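Local coordinates for protein KLLA0A11308p (Kluyveromyces lactis, PDB 6AM0) that probably binds mRNA as a cytoplasmic protein of the EDC3 family, this piece being its N-terminal Sm-like (LSm) domain, at residues K24-T34 with V46-L57. Sequence-based numbering, arbitrary orientation.
Sequences KQVSPKSLTLT and VFKIKADKLYDL
L31 and I49 run alongside each other off the same face of the sheet, CD2 of L31 resting 3.7 Å from CG2 of I49. They belong to a hydrogen-bonded pair of the antiparallel strands 30-33 and 46-50: L31 N gives to I49 O at 2.9 Å, and I49 N returns the bond to L31 O, each donor nearly in line with the C=O. Two residues along, at the next hydrogen-bonded pair, L33 and F47 again exchange two backbone bonds. With CG anti to the backbone N (chi1 175°), F47 turns its ring edge to L33, CD2 lying 4.0 Å from CD1 of L33. Beyond strand 46-50 the chain bends round and L54 comes in roughly perpendicular to L31, its CD1 4.0 Å from CD2 of L31; L57 reaches the same methyl, and I11 of strand 8-12 packs on all three leucines. On the other face, T32 OG1 sits 3.7 Å from K48 CG. A51 N closes the pairing with a nearly straight bond to K29 O, from above the carbonyl plane. The curled Sm-type sheet thus turns an apolar face to the core, while from the opposite face S30 OG and, weakly, K48 NZ hydrogen-bond to a bound peptide's backbone.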
ATOM      1  N   LYS D  24      21.006  -5.254   2.476  1.00 81.50           N
ATOM      2  CA  LYS D  24      22.256  -5.425   3.208  1.00 82.13           C
ATOM      3  C   LYS D  24      22.650  -4.163   3.972  1.00 84.50           C
ATOM      4  O   LYS D  24      23.013  -4.236   5.150  1.00 94.21           O
ATOM      5  CB  LYS D  24      23.371  -5.808   2.229  1.00 80.83           C
ATOM      6  CG  LYS D  24      24.706  -6.139   2.861  1.00 79.88           C
ATOM      7  CD  LYS D  24      24.612  -7.287   3.836  1.00 80.77           C
ATOM      8  CE  LYS D  24      25.904  -8.091   3.822  1.00 91.27           C
ATOM      9  NZ  LYS D  24      26.265  -8.517   2.440  1.00 98.55           N
ATOM     10  N   GLN D  25      22.578  -3.008   3.316  1.00 81.20           N
ATOM     11  CA  GLN D  25      22.749  -1.713   3.963  1.00 81.96           C
ATOM     12  C   GLN D  25      22.309  -0.632   2.987  1.00 75.43           C
ATOM     13  O   GLN D  25      22.342  -0.824   1.768  1.00 68.41           O
ATOM     14  CB  GLN D  25      24.199  -1.500   4.408  1.00 87.51           C
ATOM     15  CG  GLN D  25      25.173  -1.293   3.270  1.00 92.91           C
ATOM     16  CD  GLN D  25      26.542  -0.879   3.755  1.00 91.30           C
ATOM     17  OE1 GLN D  25      26.676  -0.283   4.825  1.00 80.66           O
ATOM     18  NE2 GLN D  25      27.572  -1.197   2.977  1.00 95.27           N
ATOM     19  N   VAL D  26      21.905   0.511   3.537  1.00 72.74           N
ATOM     20  CA  VAL D  26      21.392   1.617   2.738  1.00 74.21           C
ATOM     21  C   VAL D  26      21.923   2.941   3.279  1.00 75.30           C
ATOM     22  O   VAL D  26      21.981   3.157   4.494  1.00 74.28           O
ATOM     23  CB  VAL D  26      19.847   1.612   2.699  1.00 69.64           C
ATOM     24  CG1 VAL D  26      19.265   1.621   4.108  1.00 73.28           C
ATOM     25  CG2 VAL D  26      19.324   2.789   1.892  1.00 68.66           C
ATOM     26  N   SER D  27      22.309   3.823   2.363  1.00 66.70           N
ATOM     27  CA  SER D  27      22.708   5.191   2.662  1.00 79.92           C
ATOM     28  C   SER D  27      22.058   6.095   1.620  1.00 79.65           C
ATOM     29  O   SER D  27      21.554   5.596   0.604  1.00 78.43           O
ATOM     30  CB  SER D  27      24.232   5.333   2.658  1.00 91.23           C
ATOM     31  OG  SER D  27      24.763   5.190   1.352  1.00 84.92           O
ATOM     32  N   PRO D  28      22.029   7.421   1.830  1.00 77.21           N
ATOM     33  CA  PRO D  28      21.392   8.321   0.855  1.00 74.07           C
ATOM     34  C   PRO D  28      21.846   8.175  -0.591  1.00 76.18           C
ATOM     35  O   PRO D  28      21.115   8.576  -1.503  1.00 79.95           O
ATOM     36  CB  PRO D  28      21.748   9.707   1.400  1.00 69.53           C
ATOM     37  CG  PRO D  28      21.758   9.495   2.870  1.00 86.69           C
ATOM     38  CD  PRO D  28      22.387   8.141   3.068  1.00 74.08           C
ATOM     39  N   LYS D  29      23.034   7.625  -0.831  1.00 81.15           N
ATOM     40  CA  LYS D  29      23.565   7.574  -2.187  1.00 84.56           C
ATOM     41  C   LYS D  29      23.558   6.181  -2.804  1.00 80.22           C
ATOM     42  O   LYS D  29      23.481   6.066  -4.030  1.00 82.41           O
ATOM     43  CB  LYS D  29      24.994   8.138  -2.215  1.00 89.47           C
ATOM     44  CG  LYS D  29      25.647   8.142  -3.586  1.00 92.51           C
ATOM     45  CD  LYS D  29      26.879   9.031  -3.624  1.00 90.64           C
ATOM     46  CE  LYS D  29      27.414   9.145  -5.043  1.00 97.16           C
ATOM     47  NZ  LYS D  29      28.498  10.159  -5.162  1.00 91.20           N
ATOM     48  N   SER D  30      23.623   5.122  -2.000  1.00 80.46           N
ATOM     49  CA  SER D  30      23.781   3.777  -2.534  1.00 70.06           C
ATOM     50  C   SER D  30      22.921   2.798  -1.746  1.00 77.79           C
ATOM     51  O   SER D  30      22.562   3.037  -0.590  1.00 76.91           O
ATOM     52  CB  SER D  30      25.250   3.332  -2.520  1.00 84.74           C
ATOM     53  OG  SER D  30      25.373   1.949  -2.803  1.00 90.75           O
ATOM     54  N   LEU D  31      22.603   1.682  -2.399  1.00 77.29           N
ATOM     55  CA  LEU D  31      21.779   0.615  -1.849  1.00 75.65           C
ATOM     56  C   LEU D  31      22.422  -0.723  -2.180  1.00 75.62           C
ATOM     57  O   LEU D  31      22.775  -0.972  -3.338  1.00 74.91           O
ATOM     58  CB  LEU D  31      20.360   0.679  -2.425  1.00 88.72           C
ATOM     59  CG  LEU D  31      19.487  -0.578  -2.401  1.00 82.38           C
ATOM     60  CD1 LEU D  31      18.986  -0.893  -1.002  1.00 71.06           C
ATOM     61  CD2 LEU D  31      18.327  -0.421  -3.367  1.00 79.75           C
ATOM     62  N   THR D  32      22.575  -1.577  -1.169  1.00 72.12           N
ATOM     63  CA  THR D  32      23.202  -2.884  -1.326  1.00 84.25           C
ATOM     64  C   THR D  32      22.201  -3.985  -1.001  1.00 83.46           C
ATOM     65  O   THR D  32      21.470  -3.900  -0.012  1.00 76.65           O
ATOM     66  CB  THR D  32      24.436  -3.022  -0.423  1.00 82.16           C
ATOM     67  OG1 THR D  32      25.364  -1.969  -0.714  1.00 94.40           O
ATOM     68  CG2 THR D  32      25.117  -4.369  -0.637  1.00 70.63           C
ATOM     69  N   LEU D  33      22.187  -5.022  -1.838  1.00 77.52           N
ATOM     70  CA  LEU D  33      21.308  -6.172  -1.699  1.00 79.71           C
ATOM     71  C   LEU D  33      22.133  -7.450  -1.710  1.00 80.55           C
ATOM     72  O   LEU D  33      23.250  -7.489  -2.228  1.00 89.15           O
ATOM     73  CB  LEU D  33      20.272  -6.233  -2.831  1.00 82.91           C
ATOM     74  CG  LEU D  33      19.314  -5.058  -3.002  1.00 85.58           C
ATOM     75  CD1 LEU D  33      18.610  -5.154  -4.348  1.00 73.17           C
ATOM     76  CD2 LEU D  33      18.309  -5.016  -1.862  1.00 73.91           C
ATOM     77  N   THR D  34      21.566  -8.502  -1.128  1.00 73.47           N
ATOM     78  CA  THR D  34      22.122  -9.841  -1.208  1.00 82.17           C
ATOM     79  C   THR D  34      21.110 -10.782  -1.850  1.00 84.21           C
ATOM     80  O   THR D  34      19.893 -10.561  -1.769  1.00 89.27           O
ATOM     81  CB  THR D  34      22.537 -10.375   0.174  1.00 82.72           C
ATOM     82  OG1 THR D  34      21.436 -10.272   1.082  1.00 78.15           O
ATOM     83  CG2 THR D  34      23.721  -9.591   0.719  1.00 95.78           C
ATOM     84  N   VAL D  46      25.785 -10.559  -4.116  1.00 78.27           N
ATOM     85  CA  VAL D  46      25.847  -9.182  -3.634  1.00 66.76           C
ATOM     86  C   VAL D  46      25.639  -8.251  -4.821  1.00 68.22           C
ATOM     87  O   VAL D  46      26.275  -8.419  -5.866  1.00 70.08           O
ATOM     88  CB  VAL D  46      27.185  -8.869  -2.933  1.00 59.34           C
ATOM     89  CG1 VAL D  46      27.260  -7.396  -2.563  1.00 77.35           C
ATOM     90  CG2 VAL D  46      27.356  -9.723  -1.694  1.00 49.66           C
ATOM     91  N   PHE D  47      24.754  -7.266  -4.661  1.00 67.37           N
ATOM     92  CA  PHE D  47      24.408  -6.322  -5.719  1.00 69.04           C
ATOM     93  C   PHE D  47      24.402  -4.908  -5.157  1.00 70.57           C
ATOM     94  O   PHE D  47      23.639  -4.612  -4.235  1.00 69.44           O
ATOM     95  CB  PHE D  47      23.043  -6.673  -6.315  1.00 72.62           C
ATOM     96  CG  PHE D  47      22.550  -5.689  -7.331  1.00 69.80           C
ATOM     97  CD1 PHE D  47      23.105  -5.639  -8.595  1.00 69.35           C
ATOM     98  CD2 PHE D  47      21.503  -4.836  -7.029  1.00 68.91           C
ATOM     99  CE1 PHE D  47      22.643  -4.735  -9.529  1.00 63.48           C
ATOM    100  CE2 PHE D  47      21.032  -3.936  -7.962  1.00 79.36           C
ATOM    101  CZ  PHE D  47      21.602  -3.886  -9.214  1.00 71.82           C
ATOM    102  N   LYS D  48      25.227  -4.031  -5.726  1.00 69.27           N
ATOM    103  CA  LYS D  48      25.343  -2.645  -5.285  1.00 64.73           C
ATOM    104  C   LYS D  48      24.832  -1.720  -6.382  1.00 70.07           C
ATOM    105  O   LYS D  48      25.272  -1.815  -7.534  1.00 73.85           O
ATOM    106  CB  LYS D  48      26.790  -2.310  -4.906  1.00 70.52           C
ATOM    107  CG  LYS D  48      27.295  -3.102  -3.699  1.00 71.96           C
ATOM    108  CD  LYS D  48      28.526  -2.475  -3.056  1.00 86.30           C
ATOM    109  CE  LYS D  48      29.816  -2.966  -3.693  1.00103.32           C
ATOM    110  NZ  LYS D  48      31.016  -2.420  -2.991  1.00 83.74           N
ATOM    111  N   ILE D  49      23.929  -0.807  -6.015  1.00 69.05           N
ATOM    112  CA  ILE D  49      23.235   0.058  -6.964  1.00 70.04           C
ATOM    113  C   ILE D  49      23.195   1.477  -6.412  1.00 73.68           C
ATOM    114  O   ILE D  49      23.206   1.692  -5.198  1.00 78.35           O
ATOM    115  CB  ILE D  49      21.804  -0.468  -7.246  1.00 74.78           C
ATOM    116  CG1 ILE D  49      21.086   0.372  -8.306  1.00 77.95           C
ATOM    117  CG2 ILE D  49      20.985  -0.500  -5.966  1.00 72.89           C
ATOM    118  CD1 ILE D  49      21.711   0.314  -9.671  1.00 80.34           C
ATOM    119  N   LYS D  50      23.150   2.455  -7.313  1.00 74.24           N
ATOM    120  CA  LYS D  50      23.129   3.858  -6.930  1.00 87.06           C
ATOM    121  C   LYS D  50      21.722   4.419  -7.082  1.00 90.65           C
ATOM    122  O   LYS D  50      20.988   4.048  -8.003  1.00102.26           O
ATOM    123  CB  LYS D  50      24.104   4.666  -7.787  1.00 96.89           C
ATOM    124  CG  LYS D  50      25.327   3.875  -8.217  1.00 98.55           C
ATOM    125  CD  LYS D  50      26.214   4.678  -9.157  1.00114.84           C
ATOM    126  CE  LYS D  50      26.980   5.758  -8.412  1.00109.82           C
ATOM    127  NZ  LYS D  50      27.771   5.204  -7.277  1.00 99.71           N
ATOM    128  N   ALA D  51      21.358   5.329  -6.176  1.00 82.71           N
ATOM    129  CA  ALA D  51      20.030   5.933  -6.201  1.00 78.73           C
ATOM    130  C   ALA D  51      19.747   6.682  -7.497  1.00 95.67           C
ATOM    131  O   ALA D  51      18.582   6.967  -7.793  1.00100.33           O
ATOM    132  CB  ALA D  51      19.864   6.871  -5.005  1.00 81.26           C
ATOM    133  N   ASP D  52      20.781   7.000  -8.277  1.00102.98           N
ATOM    134  CA  ASP D  52      20.569   7.715  -9.531  1.00104.61           C
ATOM    135  C   ASP D  52      19.777   6.871 -10.521  1.00107.42           C
ATOM    136  O   ASP D  52      18.961   7.398 -11.286  1.00109.72           O
ATOM    137  CB  ASP D  52      21.916   8.109 -10.139  1.00103.10           C
ATOM    138  CG  ASP D  52      22.837   8.766  -9.133  1.00120.36           C
ATOM    139  OD1 ASP D  52      22.466   8.824  -7.941  1.00113.40           O
ATOM    140  OD2 ASP D  52      23.933   9.214  -9.534  1.00122.98           O
ATOM    141  N   LYS D  53      20.006   5.560 -10.523  1.00 99.12           N
ATOM    142  CA  LYS D  53      19.442   4.668 -11.524  1.00 98.75           C
ATOM    143  C   LYS D  53      18.115   4.046 -11.101  1.00 98.05           C
ATOM    144  O   LYS D  53      17.609   3.168 -11.807  1.00 89.35           O
ATOM    145  CB  LYS D  53      20.446   3.558 -11.847  1.00 96.19           C
ATOM    146  CG  LYS D  53      21.877   4.045 -12.016  1.00 97.42           C
ATOM    147  CD  LYS D  53      22.129   4.643 -13.388  1.00103.63           C
ATOM    148  CE  LYS D  53      23.614   4.899 -13.590  1.00113.48           C
ATOM    149  NZ  LYS D  53      23.971   5.127 -15.017  1.00116.76           N
ATOM    150  N   LEU D  54      17.524   4.496  -9.997  1.00 93.08           N
ATOM    151  CA  LEU D  54      16.305   3.896  -9.468  1.00 94.70           C
ATOM    152  C   LEU D  54      15.093   4.747  -9.821  1.00104.14           C
ATOM    153  O   LEU D  54      15.064   5.948  -9.534  1.00110.40           O
ATOM    154  CB  LEU D  54      16.390   3.727  -7.950  1.00 89.59           C
ATOM    155  CG  LEU D  54      17.432   2.742  -7.428  1.00 79.53           C
ATOM    156  CD1 LEU D  54      17.094   2.335  -6.005  1.00 68.98           C
ATOM    157  CD2 LEU D  54      17.517   1.526  -8.336  1.00 79.32           C
ATOM    158  N   TYR D  55      14.090   4.113 -10.424  1.00114.47           N
ATOM    159  CA  TYR D  55      12.856   4.793 -10.794  1.00109.76           C
ATOM    160  C   TYR D  55      11.701   4.512  -9.844  1.00111.43           C
ATOM    161  O   TYR D  55      10.826   5.371  -9.691  1.00121.41           O
ATOM    162  CB  TYR D  55      12.460   4.418 -12.226  1.00 98.67           C
ATOM    163  CG  TYR D  55      13.322   5.097 -13.268  1.00112.74           C
ATOM    164  CD1 TYR D  55      14.568   4.588 -13.607  1.00112.97           C
ATOM    165  CD2 TYR D  55      12.896   6.260 -13.899  1.00129.61           C
ATOM    166  CE1 TYR D  55      15.362   5.215 -14.553  1.00123.75           C
ATOM    167  CE2 TYR D  55      13.682   6.890 -14.847  1.00115.42           C
ATOM    168  CZ  TYR D  55      14.912   6.363 -15.169  1.00120.70           C
ATOM    169  OH  TYR D  55      15.698   6.988 -16.112  1.00133.96           O
ATOM    170  N   ASP D  56      11.670   3.346  -9.198  1.00102.23           N
ATOM    171  CA  ASP D  56      10.725   3.125  -8.112  1.00106.76           C
ATOM    172  C   ASP D  56      11.208   1.944  -7.280  1.00104.10           C
ATOM    173  O   ASP D  56      11.934   1.072  -7.772  1.00103.53           O
ATOM    174  CB  ASP D  56       9.305   2.869  -8.645  1.00121.23           C
ATOM    175  CG  ASP D  56       8.242   2.862  -7.548  1.00128.40           C
ATOM    176  OD1 ASP D  56       8.543   2.496  -6.393  1.00119.51           O
ATOM    177  OD2 ASP D  56       7.088   3.233  -7.849  1.00146.25           O
ATOM    178  N   LEU D  57      10.791   1.932  -6.013  1.00 94.21           N
ATOM    179  CA  LEU D  57      11.163   0.908  -5.047  1.00 91.44           C
ATOM    180  C   LEU D  57       9.931   0.537  -4.232  1.00 98.86           C
ATOM    181  O   LEU D  57       9.164   1.416  -3.828  1.00104.76           O
ATOM    182  CB  LEU D  57      12.296   1.407  -4.135  1.00 91.09           C
ATOM    183  CG  LEU D  57      12.732   0.624  -2.893  1.00 98.24           C
ATOM    184  CD1 LEU D  57      14.221   0.809  -2.678  1.00110.41           C
ATOM    185  CD2 LEU D  57      11.973   1.069  -1.651  1.00 96.20           C
TER